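Local coordinates for uncharacterized protein (PDB 6PTM) that probably acts as a family GH42 exo-carrageenase, a glycoside hydrolase trimming carrageenan-derived sugar chains from their ends, at residues A[69-74]-A[143-148]; A[186-191]-A[539-544]; A[491-496]-A[502-507]. All coordinates share one frame; numbering follows the deposited sequence.

Interaction 1. Residues A[69-74]-A[143-148]; sequences LKEETA and LKRLPT
L69 and T148 mark the nearest approach of the two backbones, their CA atoms 8.2 Å apart, and the helical segment 69-74 meets the loop 143-148 through side chains. R145 bridges to E71, the flat two-nitrogen end of arginine matching the carboxylate of glutamate. NH2 of R145 meets OE2 of E71 end-on at 2.6 Å and an almost straight 174°. NH1 of R145 bonds OE1 of E71 at 2.9 Å. Both oxygens use their syn lone pairs, and the planes are 14° apart. A bend at chi2 (83°) turns the E71 carboxylate toward the arginine. NH1 also bonds N67 O, and NH2 forms a long, weak ion pair with E134. An alanine in place of E71 would probably leave R145 without its close carboxylate, held mainly by N67 O. K70 passes R145 obliquely, CD 4.1 Å from NH2 of R145, its amine paired with E134. At the T148 end, CD2 of L69 rests 4.3 Å from CG2 of T148; threonine offers this methyl to L69 and its hydroxyl to I545 O. The contact sits near the surface, joining the loop after helix 109-139 to the start of helix 69-90, with helix 534-549 beside L69 and T148.

Interaction 2. Residues A[186-191]-A[539-544]; sequences EYHGNL and EVHATM
H188 and G189, which lie against H541 of helix 534-549, both offer their carbonyl oxygens to the amine of K178, so that two acceptors of the loop share one donor. No hydrogen bond joins the two segments; the H541 ring is the centre of the contact. With CG anti to its carbonyl carbon (chi1 -62°), H541 reaches out from the helix and turns one ring face to the loop. Over that face lie CA of H188, 3.8 Å from the centroid in a CH-pi contact, and the carbonyl oxygen of Y187, 3.6 Å above the ring plane and offset toward the rim. At the far end of the imidazole, CE1 of H541 comes to 3.4 Å from the carbonyl carbon of H188. The H188 ring lies nearly perpendicular to that of H541, their planes at 84° and centroids 5.0 Å apart, with CD2 of H188 3.5 Å from CD2 of H541. Histidine suits both places, giving a flat packing surface and a polar edge: NE2 of H188 bonds T77, and NE2 of H541 bonds the indole of W175. G189 has a positive phi (103°), and with its backbone angles a CB would press on the carbonyl oxygen of H188, so glycine fits here. Y187 turns its ring away, its hydroxyl bonded to E72. The loop, leading from helix 182-185 into strand 192-197, packs against helix 534-549 through H188 and against helix 69-90 through Y187, with strand 168-175 supplying W175 beside H541.

Interaction 3. Residues A[491-496]-A[502-507]; sequences GNYWLA and TATQTW
Y493 reaches from helix 486-498 across to strand 503-506, and its atoms can be followed outward. CB packs near the methyl of T543, on the neighbouring helix 534-549. With CG anti to the carbonyl carbon (chi1 -84°), the ring is directed at the strand, CD2 passing M544 and CE1 passing V540. Further out, CE2 of Y493 lies 4.0 Å from CG2 of T504, a methyl that meets the ring at its edge. At the tip, OH of Y493 hydrogen-bonds OG1 of T506 at 2.6 Å, and that oxygen also lies close to the ring plane. Both branches of T506 face the phenol: beside the bonded OG1, its methyl CG2 crowds OH of Y493 at 3.0 Å. T504 and T506, two apart in the strand, direct their CB atoms to the same side, where the helix packs. The contact joins the helix of the beta-alpha-beta unit 466-471, 486-498, 503-506 to the strand that follows it, consistent with the (beta/alpha)8 barrel of GH42 enzymes. Tyrosine fits because it spans the distance from helix to strand with apolar carbons yet ends in a hydroxyl; in this buried place the short bond gives the two polar oxygens each other as partners, and either may be the donor.

Overall arrangement
From the N terminus, interaction 1 is met first: it closes a largely helical excursion of 68 residues, bringing the loop after helix 109-139 back to helix 69-90. The chain then enters 186-191, which opens interaction 2; 347 residues pass before helix 534-549 returns to close it, beside the loop that precedes strand 192-197. Interaction 3, a short helix-to-strand step, falls within that long span, so it is enclosed by interaction 2, whereas interaction 1 is complete beforehand; none cross. Helix 534-549 is the common element, touching both other contacts, with H541 against T73 of interaction 1. Interaction 3 itself joins neighbouring elements of the probable barrel.

Interaction 1. Residues A[69-74]-A[143-148]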
ATOM      1  N   LEU A  69      -4.377 -17.400  21.946  1.00 16.47           N
ATOM      2  CA  LEU A  69      -3.632 -17.212  20.667  1.00 17.22           C
ATOM      3  C   LEU A  69      -2.598 -16.085  20.815  1.00 16.36           C
ATOM      4  O   LEU A  69      -1.446 -16.261  20.390  1.00 15.96           O
ATOM      5  CB  LEU A  69      -4.601 -16.938  19.514  1.00 15.49           C
ATOM      6  CG  LEU A  69      -3.960 -16.622  18.170  1.00 15.88           C
ATOM      7  CD1 LEU A  69      -3.106 -17.800  17.669  1.00 15.93           C
ATOM      8  CD2 LEU A  69      -5.045 -16.284  17.155  1.00 16.15           C
ATOM      9  N   LYS A  70      -2.987 -14.959  21.400  1.00 16.47           N
ATOM     10  CA  LYS A  70      -2.111 -13.763  21.458  1.00 17.86           C
ATOM     11  C   LYS A  70      -0.828 -14.125  22.231  1.00 16.50           C
ATOM     12  O   LYS A  70       0.241 -13.914  21.696  1.00 15.87           O
ATOM     13  CB  LYS A  70      -2.912 -12.633  22.089  1.00 17.79           C
ATOM     14  CG  LYS A  70      -2.192 -11.311  22.192  1.00 20.44           C
ATOM     15  CD  LYS A  70      -3.111 -10.226  22.693  1.00 21.08           C
ATOM     16  CE  LYS A  70      -2.350  -8.943  22.931  1.00 21.94           C
ATOM     17  NZ  LYS A  70      -3.268  -7.829  23.234  1.00 21.38           N
ATOM     18  N   GLU A  71      -0.968 -14.702  23.426  1.00 17.83           N
ATOM     19  CA  GLU A  71       0.168 -15.050  24.318  1.00 17.29           C
ATOM     20  C   GLU A  71       0.995 -16.180  23.692  1.00 16.62           C
ATOM     21  O   GLU A  71       2.247 -16.138  23.804  1.00 18.31           O
ATOM     22  CB  GLU A  71      -0.336 -15.363  25.718  1.00 17.24           C
ATOM     23  CG  GLU A  71      -0.850 -14.143  26.469  1.00 18.54           C
ATOM     24  CD  GLU A  71      -2.285 -13.778  26.125  1.00 19.80           C
ATOM     25  OE1 GLU A  71      -2.989 -14.637  25.533  1.00 19.30           O
ATOM     26  OE2 GLU A  71      -2.693 -12.636  26.448  1.00 20.02           O
ATOM     27  N   GLU A  72       0.361 -17.155  23.050  1.00 17.33           N
ATOM     28  CA  GLU A  72       1.105 -18.220  22.327  1.00 17.18           C
ATOM     29  C   GLU A  72       1.950 -17.627  21.204  1.00 16.71           C
ATOM     30  O   GLU A  72       3.066 -18.145  20.943  1.00 16.52           O
ATOM     31  CB  GLU A  72       0.166 -19.254  21.723  1.00 17.73           C
ATOM     32  CG  GLU A  72      -0.505 -20.127  22.764  1.00 20.17           C
ATOM     33  CD  GLU A  72      -1.589 -20.971  22.125  1.00 23.20           C
ATOM     34  OE1 GLU A  72      -1.324 -21.486  21.034  1.00 28.47           O
ATOM     35  OE2 GLU A  72      -2.697 -21.017  22.639  1.00 22.77           O
ATOM     36  N   THR A  73       1.440 -16.596  20.531  1.00 17.02           N
ATOM     37  CA  THR A  73       2.180 -15.899  19.451  1.00 15.58           C
ATOM     38  C   THR A  73       3.402 -15.225  20.068  1.00 15.73           C
ATOM     39  O   THR A  73       4.510 -15.353  19.507  1.00 16.49           O
ATOM     40  CB  THR A  73       1.283 -14.914  18.692  1.00 14.92           C
ATOM     41  OG1 THR A  73       0.230 -15.672  18.095  1.00 14.92           O
ATOM     42  CG2 THR A  73       2.053 -14.134  17.653  1.00 15.78           C
ATOM     43  N   ALA A  74       3.216 -14.500  21.169  1.00 15.93           N
ATOM     44  CA  ALA A  74       4.315 -13.828  21.906  1.00 16.18           C
ATOM     45  C   ALA A  74       5.338 -14.869  22.406  1.00 16.57           C
ATOM     46  O   ALA A  74       6.563 -14.614  22.301  1.00 15.49           O
ATOM     47  CB  ALA A  74       3.747 -13.016  23.058  1.00 16.35           C
ATOM     48  N   LEU A 143     -10.197  -7.595  32.139  1.00 20.17           N
ATOM     49  CA  LEU A 143     -10.187  -7.252  30.701  1.00 20.99           C
ATOM     50  C   LEU A 143     -11.120  -8.225  30.005  1.00 20.33           C
ATOM     51  O   LEU A 143     -11.063  -9.440  30.322  1.00 19.20           O
ATOM     52  CB  LEU A 143      -8.787  -7.391  30.101  1.00 20.69           C
ATOM     53  CG  LEU A 143      -7.686  -6.533  30.723  1.00 21.55           C
ATOM     54  CD1 LEU A 143      -6.334  -6.828  30.069  1.00 22.16           C
ATOM     55  CD2 LEU A 143      -7.997  -5.050  30.634  1.00 22.18           C
ATOM     56  N   LYS A 144     -11.935  -7.718  29.102  1.00 18.74           N
ATOM     57  CA  LYS A 144     -12.800  -8.587  28.276  1.00 21.62           C
ATOM     58  C   LYS A 144     -12.041  -8.907  26.986  1.00 21.24           C
ATOM     59  O   LYS A 144     -11.667  -7.980  26.271  1.00 23.00           O
ATOM     60  CB  LYS A 144     -14.143  -7.891  28.036  1.00 23.87           C
ATOM     61  CG  LYS A 144     -15.149  -8.701  27.212  1.00 27.65           C
ATOM     62  CD  LYS A 144     -16.521  -8.052  27.096  1.00 29.41           C
ATOM     63  CE  LYS A 144     -16.483  -6.734  26.357  1.00 29.80           C
ATOM     64  NZ  LYS A 144     -16.578  -6.968  24.909  1.00 34.37           N
ATOM     65  N   ARG A 145     -11.824 -10.185  26.701  1.00 19.69           N
ATOM     66  CA  ARG A 145     -11.165 -10.631  25.447  1.00 17.58           C
ATOM     67  C   ARG A 145     -12.214 -11.018  24.415  1.00 17.62           C
ATOM     68  O   ARG A 145     -12.924 -11.960  24.626  1.00 16.03           O
ATOM     69  CB  ARG A 145     -10.232 -11.812  25.686  1.00 17.95           C
ATOM     70  CG  ARG A 145      -9.570 -12.315  24.413  1.00 16.69           C
ATOM     71  CD  ARG A 145      -8.318 -13.065  24.756  1.00 16.69           C
ATOM     72  NE  ARG A 145      -7.268 -12.172  25.241  1.00 15.90           N
ATOM     73  CZ  ARG A 145      -6.058 -12.598  25.577  1.00 15.89           C
ATOM     74  NH1 ARG A 145      -5.775 -13.878  25.472  1.00 15.58           N
ATOM     75  NH2 ARG A 145      -5.112 -11.763  25.959  1.00 16.18           N
ATOM     76  N   LEU A 146     -12.251 -10.327  23.285  1.00 18.65           N
ATOM     77  CA  LEU A 146     -13.183 -10.673  22.201  1.00 17.73           C
ATOM     78  C   LEU A 146     -12.745 -11.986  21.582  1.00 18.25           C
ATOM     79  O   LEU A 146     -11.546 -12.275  21.551  1.00 16.50           O
ATOM     80  CB  LEU A 146     -13.162  -9.550  21.176  1.00 18.39           C
ATOM     81  CG  LEU A 146     -13.708  -8.226  21.689  1.00 17.66           C
ATOM     82  CD1 LEU A 146     -13.629  -7.174  20.598  1.00 18.09           C
ATOM     83  CD2 LEU A 146     -15.139  -8.395  22.191  1.00 17.63           C
ATOM     84  N   PRO A 147     -13.707 -12.765  21.043  1.00 17.26           N
ATOM     85  CA  PRO A 147     -13.375 -13.920  20.228  1.00 17.60           C
ATOM     86  C   PRO A 147     -12.487 -13.524  19.043  1.00 18.28           C
ATOM     87  O   PRO A 147     -12.712 -12.457  18.415  1.00 16.22           O
ATOM     88  CB  PRO A 147     -14.733 -14.421  19.695  1.00 19.29           C
ATOM     89  CG  PRO A 147     -15.786 -13.812  20.624  1.00 20.29           C
ATOM     90  CD  PRO A 147     -15.168 -12.516  21.126  1.00 19.22           C
ATOM     91  N   THR A 148     -11.552 -14.400  18.682  1.00 16.35           N
ATOM     92  CA  THR A 148     -10.629 -14.156  17.548  1.00 16.26           C
ATOM     93  C   THR A 148     -10.288 -15.509  16.934  1.00 15.87           C
ATOM     94  O   THR A 148     -10.166 -16.481  17.665  1.00 15.05           O
ATOM     95  CB  THR A 148      -9.418 -13.326  18.004  1.00 15.72           C
ATOM     96  OG1 THR A 148      -8.808 -12.788  16.835  1.00 17.18           O
ATOM     97  CG2 THR A 148      -8.405 -14.122  18.791  1.00 15.85           C
TER

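Interaction 2. Residues A[186-191]-A[539-544]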
ATOM      1  N   GLU A 186       3.080 -21.722  12.345  1.00 21.88           N
ATOM      2  CA  GLU A 186       2.016 -21.912  13.366  1.00 21.98           C
ATOM      3  C   GLU A 186       1.420 -20.557  13.754  1.00 19.42           C
ATOM      4  O   GLU A 186       0.185 -20.448  13.754  1.00 18.32           O
ATOM      5  CB  GLU A 186       2.536 -22.631  14.597  1.00 23.95           C
ATOM      6  CG  GLU A 186       2.546 -24.114  14.373  1.00 30.53           C
ATOM      7  CD  GLU A 186       3.105 -24.943  15.513  1.00 30.34           C
ATOM      8  OE1 GLU A 186       3.653 -24.359  16.471  1.00 30.72           O
ATOM      9  OE2 GLU A 186       2.957 -26.176  15.429  1.00 36.70           O
ATOM     10  N   TYR A 187       2.248 -19.548  14.011  1.00 18.64           N
ATOM     11  CA  TYR A 187       1.734 -18.239  14.494  1.00 19.29           C
ATOM     12  C   TYR A 187       2.085 -17.066  13.575  1.00 17.82           C
ATOM     13  O   TYR A 187       1.423 -16.024  13.729  1.00 16.90           O
ATOM     14  CB  TYR A 187       2.227 -17.996  15.917  1.00 19.65           C
ATOM     15  CG  TYR A 187       1.786 -19.082  16.863  1.00 21.15           C
ATOM     16  CD1 TYR A 187       0.513 -19.076  17.401  1.00 20.26           C
ATOM     17  CD2 TYR A 187       2.620 -20.134  17.202  1.00 20.46           C
ATOM     18  CE1 TYR A 187       0.078 -20.073  18.255  1.00 21.44           C
ATOM     19  CE2 TYR A 187       2.218 -21.113  18.091  1.00 21.28           C
ATOM     20  CZ  TYR A 187       0.939 -21.090  18.613  1.00 23.65           C
ATOM     21  OH  TYR A 187       0.490 -22.051  19.478  1.00 23.43           O
ATOM     22  N   HIS A 188       3.185 -17.175  12.828  1.00 17.37           N
ATOM     23  CA  HIS A 188       3.771 -16.011  12.108  1.00 18.64           C
ATOM     24  C   HIS A 188       3.397 -15.938  10.627  1.00 18.20           C
ATOM     25  O   HIS A 188       4.159 -15.347   9.865  1.00 18.35           O
ATOM     26  CB  HIS A 188       5.280 -15.922  12.386  1.00 17.95           C
ATOM     27  CG  HIS A 188       5.614 -15.634  13.811  1.00 18.66           C
ATOM     28  ND1 HIS A 188       5.721 -16.616  14.757  1.00 18.93           N
ATOM     29  CD2 HIS A 188       5.866 -14.475  14.451  1.00 17.72           C
ATOM     30  CE1 HIS A 188       6.022 -16.075  15.909  1.00 17.22           C
ATOM     31  NE2 HIS A 188       6.114 -14.774  15.749  1.00 19.91           N
ATOM     32  N   GLY A 189       2.279 -16.549  10.261  1.00 17.30           N
ATOM     33  CA  GLY A 189       1.716 -16.485   8.908  1.00 17.97           C
ATOM     34  C   GLY A 189       2.003 -17.771   8.183  1.00 17.64           C
ATOM     35  O   GLY A 189       3.041 -18.408   8.495  1.00 17.07           O
ATOM     36  N   ASN A 190       1.127 -18.143   7.257  1.00 16.26           N
ATOM     37  CA  ASN A 190       1.280 -19.377   6.435  1.00 16.15           C
ATOM     38  C   ASN A 190       1.056 -19.045   4.947  1.00 16.54           C
ATOM     39  O   ASN A 190       0.300 -19.743   4.243  1.00 18.79           O
ATOM     40  CB  ASN A 190       0.402 -20.496   7.000  1.00 16.62           C
ATOM     41  CG  ASN A 190       0.728 -21.838   6.385  1.00 16.86           C
ATOM     42  OD1 ASN A 190       1.812 -22.008   5.855  1.00 15.53           O
ATOM     43  ND2 ASN A 190      -0.166 -22.793   6.536  1.00 16.30           N
ATOM     44  N   LEU A 191       1.742 -18.026   4.454  1.00 17.49           N
ATOM     45  CA  LEU A 191       1.628 -17.600   3.044  1.00 17.77           C
ATOM     46  C   LEU A 191       2.439 -18.548   2.165  1.00 18.60           C
ATOM     47  O   LEU A 191       3.654 -18.676   2.378  1.00 18.84           O
ATOM     48  CB  LEU A 191       2.153 -16.176   2.913  1.00 17.95           C
ATOM     49  CG  LEU A 191       1.983 -15.563   1.529  1.00 17.77           C
ATOM     50  CD1 LEU A 191       0.498 -15.352   1.203  1.00 17.76           C
ATOM     51  CD2 LEU A 191       2.740 -14.244   1.481  1.00 17.80           C
ATOM     52  N   GLU A 539       4.194  -7.755  17.456  1.00 14.93           N
ATOM     53  CA  GLU A 539       3.080  -6.788  17.493  1.00 15.27           C
ATOM     54  C   GLU A 539       2.320  -6.805  16.164  1.00 15.63           C
ATOM     55  O   GLU A 539       1.090  -6.539  16.185  1.00 15.44           O
ATOM     56  CB  GLU A 539       3.565  -5.385  17.782  1.00 16.46           C
ATOM     57  CG  GLU A 539       2.444  -4.483  18.200  1.00 18.12           C
ATOM     58  CD  GLU A 539       1.847  -4.818  19.547  1.00 19.68           C
ATOM     59  OE1 GLU A 539       2.481  -5.588  20.306  1.00 19.24           O
ATOM     60  OE2 GLU A 539       0.760  -4.277  19.852  1.00 21.16           O
ATOM     61  N   VAL A 540       2.973  -7.106  15.042  1.00 14.25           N
ATOM     62  CA  VAL A 540       2.233  -7.229  13.755  1.00 15.06           C
ATOM     63  C   VAL A 540       1.144  -8.294  13.920  1.00 14.66           C
ATOM     64  O   VAL A 540      -0.011  -8.012  13.593  1.00 13.32           O
ATOM     65  CB  VAL A 540       3.129  -7.551  12.544  1.00 15.28           C
ATOM     66  CG1 VAL A 540       2.267  -7.734  11.312  1.00 15.53           C
ATOM     67  CG2 VAL A 540       4.162  -6.457  12.297  1.00 16.00           C
ATOM     68  N   HIS A 541       1.495  -9.473  14.438  1.00 14.23           N
ATOM     69  CA  HIS A 541       0.528 -10.592  14.591  1.00 14.72           C
ATOM     70  C   HIS A 541      -0.521 -10.280  15.660  1.00 14.28           C
ATOM     71  O   HIS A 541      -1.690 -10.653  15.460  1.00 14.95           O
ATOM     72  CB  HIS A 541       1.287 -11.896  14.836  1.00 14.83           C
ATOM     73  CG  HIS A 541       2.152 -12.205  13.682  1.00 14.23           C
ATOM     74  ND1 HIS A 541       1.608 -12.564  12.474  1.00 16.11           N
ATOM     75  CD2 HIS A 541       3.483 -12.146  13.516  1.00 15.52           C
ATOM     76  CE1 HIS A 541       2.589 -12.737  11.605  1.00 16.90           C
ATOM     77  NE2 HIS A 541       3.752 -12.466  12.213  1.00 14.72           N
ATOM     78  N   ALA A 542      -0.134  -9.615  16.747  1.00 13.39           N
ATOM     79  CA  ALA A 542      -1.075  -9.149  17.781  1.00 13.67           C
ATOM     80  C   ALA A 542      -2.062  -8.154  17.165  1.00 14.18           C
ATOM     81  O   ALA A 542      -3.249  -8.200  17.495  1.00 16.01           O
ATOM     82  CB  ALA A 542      -0.331  -8.549  18.952  1.00 13.33           C
ATOM     83  N   THR A 543      -1.601  -7.258  16.309  1.00 13.50           N
ATOM     84  CA  THR A 543      -2.517  -6.328  15.603  1.00 13.82           C
ATOM     85  C   THR A 543      -3.516  -7.120  14.730  1.00 13.61           C
ATOM     86  O   THR A 543      -4.723  -6.868  14.806  1.00 14.16           O
ATOM     87  CB  THR A 543      -1.707  -5.265  14.870  1.00 14.19           C
ATOM     88  OG1 THR A 543      -0.814  -4.643  15.813  1.00 13.75           O
ATOM     89  CG2 THR A 543      -2.606  -4.228  14.260  1.00 13.74           C
ATOM     90  N   MET A 544      -3.065  -8.086  13.947  1.00 13.59           N
ATOM     91  CA  MET A 544      -3.980  -8.920  13.123  1.00 14.06           C
ATOM     92  C   MET A 544      -5.028  -9.573  14.039  1.00 14.08           C
ATOM     93  O   MET A 544      -6.244  -9.607  13.687  1.00 12.14           O
ATOM     94  CB  MET A 544      -3.201  -9.976  12.331  1.00 14.76           C
ATOM     95  CG  MET A 544      -2.230  -9.398  11.314  1.00 14.75           C
ATOM     96  SD  MET A 544      -3.050  -8.368  10.060  1.00 15.95           S
ATOM     97  CE  MET A 544      -2.150  -6.829  10.219  1.00 15.08           C
TER

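Interaction 3. Residues A[491-496]-A[502-507]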
ATOM      1  N   GLY A 491       0.068   0.922  15.247  1.00 12.86           N
ATOM      2  CA  GLY A 491      -0.623   2.097  14.659  1.00 13.62           C
ATOM      3  C   GLY A 491      -0.604   2.057  13.146  1.00 14.21           C
ATOM      4  O   GLY A 491      -1.598   2.408  12.489  1.00 16.09           O
ATOM      5  N   ASN A 492       0.512   1.640  12.577  1.00 15.03           N
ATOM      6  CA  ASN A 492       0.718   1.640  11.118  1.00 13.43           C
ATOM      7  C   ASN A 492      -0.115   0.540  10.476  1.00 12.99           C
ATOM      8  O   ASN A 492      -0.733   0.824   9.442  1.00 13.13           O
ATOM      9  CB  ASN A 492       2.201   1.500  10.788  1.00 14.57           C
ATOM     10  CG  ASN A 492       2.694   2.664   9.974  1.00 15.95           C
ATOM     11  OD1 ASN A 492       2.976   2.511   8.785  1.00 18.59           O
ATOM     12  ND2 ASN A 492       2.779   3.829  10.605  1.00 17.68           N
ATOM     13  N   TYR A 493      -0.102  -0.669  11.014  1.00 12.03           N
ATOM     14  CA  TYR A 493      -0.844  -1.781  10.385  1.00 13.45           C
ATOM     15  C   TYR A 493      -2.330  -1.484  10.568  1.00 12.76           C
ATOM     16  O   TYR A 493      -3.136  -1.780   9.699  1.00 12.85           O
ATOM     17  CB  TYR A 493      -0.413  -3.146  10.925  1.00 13.80           C
ATOM     18  CG  TYR A 493       0.813  -3.672  10.238  1.00 13.67           C
ATOM     19  CD1 TYR A 493       2.068  -3.241  10.628  1.00 13.78           C
ATOM     20  CD2 TYR A 493       0.730  -4.537   9.169  1.00 13.94           C
ATOM     21  CE1 TYR A 493       3.213  -3.660   9.970  1.00 14.77           C
ATOM     22  CE2 TYR A 493       1.875  -4.995   8.522  1.00 14.94           C
ATOM     23  CZ  TYR A 493       3.121  -4.533   8.907  1.00 14.17           C
ATOM     24  OH  TYR A 493       4.259  -4.946   8.286  1.00 16.61           O
ATOM     25  N   TRP A 494      -2.678  -0.905  11.706  1.00 12.21           N
ATOM     26  CA  TRP A 494      -4.097  -0.605  12.000  1.00 12.33           C
ATOM     27  C   TRP A 494      -4.582   0.449  10.984  1.00 12.72           C
ATOM     28  O   TRP A 494      -5.651   0.272  10.340  1.00 11.33           O
ATOM     29  CB  TRP A 494      -4.242  -0.138  13.456  1.00 11.93           C
ATOM     30  CG  TRP A 494      -5.670   0.028  13.854  1.00 12.06           C
ATOM     31  CD1 TRP A 494      -6.477   1.082  13.578  1.00 12.00           C
ATOM     32  CD2 TRP A 494      -6.473  -0.918  14.576  1.00 12.50           C
ATOM     33  NE1 TRP A 494      -7.724   0.865  14.082  1.00 12.65           N
ATOM     34  CE2 TRP A 494      -7.753  -0.349  14.709  1.00 12.05           C
ATOM     35  CE3 TRP A 494      -6.227  -2.172  15.130  1.00 12.34           C
ATOM     36  CZ2 TRP A 494      -8.786  -1.011  15.349  1.00 12.61           C
ATOM     37  CZ3 TRP A 494      -7.244  -2.831  15.768  1.00 12.23           C
ATOM     38  CH2 TRP A 494      -8.513  -2.261  15.866  1.00 12.96           C
ATOM     39  N   LEU A 495      -3.832   1.544  10.866  1.00 12.02           N
ATOM     40  CA  LEU A 495      -4.220   2.662   9.987  1.00 11.99           C
ATOM     41  C   LEU A 495      -4.309   2.171   8.531  1.00 12.12           C
ATOM     42  O   LEU A 495      -5.335   2.422   7.857  1.00 10.83           O
ATOM     43  CB  LEU A 495      -3.210   3.799  10.189  1.00 13.08           C
ATOM     44  CG  LEU A 495      -3.408   5.037   9.327  1.00 12.74           C
ATOM     45  CD1 LEU A 495      -4.705   5.744   9.667  1.00 13.37           C
ATOM     46  CD2 LEU A 495      -2.188   5.948   9.452  1.00 15.10           C
ATOM     47  N   ALA A 496      -3.294   1.446   8.053  1.00 11.86           N
ATOM     48  CA  ALA A 496      -3.272   0.931   6.675  1.00 12.51           C
ATOM     49  C   ALA A 496      -4.519   0.056   6.442  1.00 12.94           C
ATOM     50  O   ALA A 496      -5.163   0.167   5.353  1.00 11.52           O
ATOM     51  CB  ALA A 496      -2.003   0.170   6.405  1.00 13.50           C
ATOM     52  N   THR A 502      -5.618  -5.521   3.269  1.00 13.16           N
ATOM     53  CA  THR A 502      -6.225  -6.832   3.609  1.00 13.07           C
ATOM     54  C   THR A 502      -5.144  -7.829   4.014  1.00 12.71           C
ATOM     55  O   THR A 502      -5.390  -8.630   4.901  1.00 13.60           O
ATOM     56  CB  THR A 502      -7.067  -7.432   2.475  1.00 13.37           C
ATOM     57  OG1 THR A 502      -7.703  -6.424   1.694  1.00 13.04           O
ATOM     58  CG2 THR A 502      -8.116  -8.365   3.040  1.00 14.11           C
ATOM     59  N   ALA A 503      -4.005  -7.828   3.344  1.00 13.89           N
ATOM     60  CA  ALA A 503      -2.937  -8.814   3.572  1.00 13.40           C
ATOM     61  C   ALA A 503      -1.608  -8.137   3.324  1.00 13.34           C
ATOM     62  O   ALA A 503      -1.542  -7.287   2.431  1.00 12.69           O
ATOM     63  CB  ALA A 503      -3.119  -9.984   2.656  1.00 14.79           C
ATOM     64  N   THR A 504      -0.586  -8.567   4.048  1.00 14.11           N
ATOM     65  CA  THR A 504       0.782  -8.015   3.964  1.00 14.62           C
ATOM     66  C   THR A 504       1.792  -9.153   4.046  1.00 16.46           C
ATOM     67  O   THR A 504       1.716  -9.941   5.003  1.00 15.31           O
ATOM     68  CB  THR A 504       1.095  -7.011   5.069  1.00 14.50           C
ATOM     69  OG1 THR A 504       0.029  -6.058   5.081  1.00 14.73           O
ATOM     70  CG2 THR A 504       2.434  -6.344   4.836  1.00 14.71           C
ATOM     71  N   GLN A 505       2.700  -9.214   3.073  1.00 16.54           N
ATOM     72  CA  GLN A 505       3.978  -9.940   3.238  1.00 17.20           C
ATOM     73  C   GLN A 505       4.978  -8.872   3.659  1.00 17.43           C
ATOM     74  O   GLN A 505       5.354  -8.087   2.765  1.00 18.06           O
ATOM     75  CB  GLN A 505       4.404 -10.654   1.959  1.00 17.00           C
ATOM     76  CG  GLN A 505       5.622 -11.527   2.213  1.00 18.93           C
ATOM     77  CD  GLN A 505       6.076 -12.292   1.000  1.00 19.38           C
ATOM     78  OE1 GLN A 505       6.083 -11.784  -0.123  1.00 22.25           O
ATOM     79  NE2 GLN A 505       6.447 -13.529   1.235  1.00 16.43           N
ATOM     80  N   THR A 506       5.348  -8.797   4.941  1.00 16.69           N
ATOM     81  CA  THR A 506       6.162  -7.677   5.477  1.00 18.60           C
ATOM     82  C   THR A 506       7.652  -7.893   5.152  1.00 19.00           C
ATOM     83  O   THR A 506       8.141  -9.033   5.312  1.00 19.14           O
ATOM     84  CB  THR A 506       5.941  -7.484   6.975  1.00 19.48           C
ATOM     85  OG1 THR A 506       4.541  -7.266   7.221  1.00 19.33           O
ATOM     86  CG2 THR A 506       6.811  -6.366   7.512  1.00 18.47           C
ATOM     87  N   TRP A 507       8.341  -6.840   4.714  1.00 21.70           N
ATOM     88  CA  TRP A 507       9.830  -6.832   4.578  1.00 22.45           C
ATOM     89  C   TRP A 507      10.465  -6.719   5.971  1.00 20.62           C
ATOM     90  O   TRP A 507      10.244  -5.727   6.657  1.00 20.88           O
ATOM     91  CB  TRP A 507      10.271  -5.667   3.686  1.00 25.04           C
ATOM     92  CG  TRP A 507      11.757  -5.527   3.515  1.00 28.44           C
ATOM     93  CD1 TRP A 507      12.590  -4.736   4.255  1.00 28.85           C
ATOM     94  CD2 TRP A 507      12.595  -6.187   2.537  1.00 28.10           C
ATOM     95  NE1 TRP A 507      13.877  -4.851   3.802  1.00 31.15           N
ATOM     96  CE2 TRP A 507      13.915  -5.736   2.759  1.00 28.24           C
ATOM     97  CE3 TRP A 507      12.375  -7.118   1.508  1.00 29.39           C
ATOM     98  CZ2 TRP A 507      14.987  -6.136   1.956  1.00 28.25           C
ATOM     99  CZ3 TRP A 507      13.437  -7.511   0.711  1.00 26.75           C
ATOM    100  CH2 TRP A 507      14.725  -7.036   0.946  1.00 26.57           C
TER